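Local coordinates for endo-arabinase (Bacteroides thetaiotaomicron, PDB 5C0P), which probably hydrolyses glycosidic bonds in arabinan as a metal-binding member of glycoside hydrolase family 43, at residues 17-20 with 21-25. Residues are numbered along the deposited sequence; the frame is centred on the assembly and turned at random.
Sequences FTIP and VSSLR
Ser23 grips the carbonyl oxygen of Pro20 twice. Its OG donates to Pro20 O at 2.8 Å, lying in the plane of the carbonyl. Ser23 N reaches the same Pro20 O at 2.9 Å from above that plane, and the N-H...O angle is 156°. The rotamer of Ser23, with OG between the backbone N and the carbonyl carbon (chi1 81°), brings the hydroxyl to Pro20 O, while the backbone of the 3-10 turn supplies the N-H bond. There the hydroxyl also packs against carbon: Ser23 OG lies 3.5 Å from Ile19 CG2 and 3.6 Å from Pro20 CD. The methyl Ile19 CG2, anti to the backbone N, meets Leu24 CD2 at 3.7 Å, the two side chains crossing at about a right angle. On the proline ring, CB is brushed by the hydroxyl of Ser22.

The next backbone bond, Leu24 N to Val21 O at 3.2 Å, continues the turn. At its far end Arg25 folds back, and NH2 bonds both Ser22 O, at 2.9 Å, and Leu24 O; both acceptors lie close to the guanidinium plane. Leu24, the buried residue of the group, rests on Tyr53, Trp61, Leu42 and Pro286, and Tyr53 also receives Ile19. Thr18 and Ile19 face Trp61 in a classic beta bulge; backbone bonds pair Ile19 with Trp61 of strand 60-68, and Val21 with Ser59 just before it. The arrangement is a short 3-10 turn ending the edge strand 19-20 of an antiparallel sheet, one blade of the five-bladed beta-propeller characteristic of glycoside hydrolase family 43.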
ATOM      1  N   PHE A  17     -18.555  -3.351 -19.118  1.00 15.59           N
ATOM      2  CA  PHE A  17     -17.911  -3.686 -17.862  1.00 15.11           C
ATOM      3  C   PHE A  17     -18.636  -4.901 -17.318  1.00 17.93           C
ATOM      4  O   PHE A  17     -19.708  -4.781 -16.728  1.00 25.32           O
ATOM      5  CB  PHE A  17     -18.026  -2.511 -16.889  1.00 16.27           C
ATOM      6  CG  PHE A  17     -17.310  -1.265 -17.348  1.00 14.52           C
ATOM      7  CD1 PHE A  17     -16.117  -0.887 -16.764  1.00 14.85           C
ATOM      8  CD2 PHE A  17     -17.833  -0.474 -18.365  1.00 16.93           C
ATOM      9  CE1 PHE A  17     -15.455   0.261 -17.176  1.00 13.85           C
ATOM     10  CE2 PHE A  17     -17.172   0.665 -18.787  1.00 16.16           C
ATOM     11  CZ  PHE A  17     -15.984   1.033 -18.193  1.00 12.87           C
ATOM     12  N   THR A  18     -18.053  -6.074 -17.531  1.00 15.50           N
ATOM     13  CA  THR A  18     -18.772  -7.330 -17.311  1.00 16.03           C
ATOM     14  C   THR A  18     -18.260  -8.166 -16.142  1.00 18.10           C
ATOM     15  O   THR A  18     -18.815  -9.228 -15.850  1.00 20.02           O
ATOM     16  CB  THR A  18     -18.755  -8.209 -18.577  1.00 17.85           C
ATOM     17  OG1 THR A  18     -17.405  -8.574 -18.888  1.00 22.47           O
ATOM     18  CG2 THR A  18     -19.360  -7.461 -19.757  1.00 20.64           C
ATOM     19  N   ILE A  19     -17.207  -7.695 -15.484  1.00 14.72           N
ATOM     20  CA  ILE A  19     -16.593  -8.437 -14.387  1.00 16.54           C
ATOM     21  C   ILE A  19     -17.137  -7.939 -13.053  1.00 13.15           C
ATOM     22  O   ILE A  19     -16.836  -6.816 -12.641  1.00 16.76           O
ATOM     23  CB  ILE A  19     -15.068  -8.277 -14.396  1.00 17.20           C
ATOM     24  CG1 ILE A  19     -14.492  -8.762 -15.728  1.00 14.13           C
ATOM     25  CG2 ILE A  19     -14.441  -9.052 -13.246  1.00 17.88           C
ATOM     26  CD1 ILE A  19     -13.065  -8.304 -15.977  1.00 15.50           C
ATOM     27  N   PRO A  20     -17.936  -8.771 -12.369  1.00 14.07           N
ATOM     28  CA  PRO A  20     -18.494  -8.304 -11.094  1.00 13.10           C
ATOM     29  C   PRO A  20     -17.409  -8.189 -10.033  1.00 12.56           C
ATOM     30  O   PRO A  20     -16.509  -9.036  -9.985  1.00 14.92           O
ATOM     31  CB  PRO A  20     -19.480  -9.421 -10.710  1.00 17.24           C
ATOM     32  CG  PRO A  20     -19.673 -10.243 -11.957  1.00 22.33           C
ATOM     33  CD  PRO A  20     -18.408 -10.120 -12.728  1.00 15.41           C
ATOM     34  N   VAL A  21     -17.489  -7.166  -9.183  1.00 15.89           N
ATOM     35  CA  VAL A  21     -16.492  -6.983  -8.128  1.00 14.40           C
ATOM     36  C   VAL A  21     -16.392  -8.230  -7.227  1.00 13.13           C
ATOM     37  O   VAL A  21     -15.305  -8.572  -6.758  1.00 14.11           O
ATOM     38  CB  VAL A  21     -16.760  -5.680  -7.316  1.00 13.76           C
ATOM     39  CG1 VAL A  21     -18.105  -5.747  -6.583  1.00 14.21           C
ATOM     40  CG2 VAL A  21     -15.604  -5.371  -6.362  1.00 13.04           C
ATOM     41  N   SER A  22     -17.505  -8.933  -7.044  1.00 14.55           N
ATOM     42  CA  SER A  22     -17.525 -10.124  -6.194  1.00 14.97           C
ATOM     43  C   SER A  22     -16.688 -11.273  -6.776  1.00 16.07           C
ATOM     44  O   SER A  22     -16.308 -12.199  -6.054  1.00 18.25           O
ATOM     45  CB  SER A  22     -18.963 -10.583  -5.949  1.00 19.88           C
ATOM     46  OG  SER A  22     -19.606 -10.903  -7.168  1.00 28.29           O
ATOM     47  N   SER A  23     -16.389 -11.203  -8.072  1.00 15.83           N
ATOM     48  CA  SER A  23     -15.660 -12.280  -8.740  1.00 15.04           C
ATOM     49  C   SER A  23     -14.148 -12.049  -8.749  1.00 14.67           C
ATOM     50  O   SER A  23     -13.379 -12.937  -9.127  1.00 14.70           O
ATOM     51  CB  SER A  23     -16.159 -12.450 -10.177  1.00 17.52           C
ATOM     52  OG  SER A  23     -15.560 -11.477 -11.016  1.00 23.18           O
ATOM     53  N   LEU A  24     -13.722 -10.857  -8.341  1.00 13.23           N
ATOM     54  CA  LEU A  24     -12.302 -10.532  -8.349  1.00 10.11           C
ATOM     55  C   LEU A  24     -11.564 -11.359  -7.304  1.00 12.72           C
ATOM     56  O   LEU A  24     -12.039 -11.525  -6.183  1.00 15.72           O
ATOM     57  CB  LEU A  24     -12.082  -9.041  -8.080  1.00 12.09           C
ATOM     58  CG  LEU A  24     -12.658  -8.098  -9.138  1.00 13.16           C
ATOM     59  CD1 LEU A  24     -12.411  -6.646  -8.752  1.00 16.14           C
ATOM     60  CD2 LEU A  24     -12.054  -8.401 -10.499  1.00 14.53           C
ATOM     61  N   ARG A  25     -10.418 -11.907  -7.694  1.00 11.37           N
ATOM     62  CA  ARG A  25      -9.552 -12.668  -6.804  1.00 11.11           C
ATOM     63  C   ARG A  25      -8.153 -12.071  -6.879  1.00 15.36           C
ATOM     64  O   ARG A  25      -7.434 -12.255  -7.860  1.00 16.21           O
ATOM     65  CB  ARG A  25      -9.539 -14.146  -7.207  1.00 14.96           C
ATOM     66  CG  ARG A  25     -10.873 -14.836  -7.025  1.00 15.13           C
ATOM     67  CD  ARG A  25     -11.259 -14.906  -5.553  1.00 17.58           C
ATOM     68  NE  ARG A  25     -12.548 -15.570  -5.359  1.00 18.98           N
ATOM     69  CZ  ARG A  25     -13.727 -14.954  -5.414  1.00 17.74           C
ATOM     70  NH1 ARG A  25     -14.842 -15.647  -5.220  1.00 24.07           N
ATOM     71  NH2 ARG A  25     -13.804 -13.648  -5.662  1.00 17.59           N
TER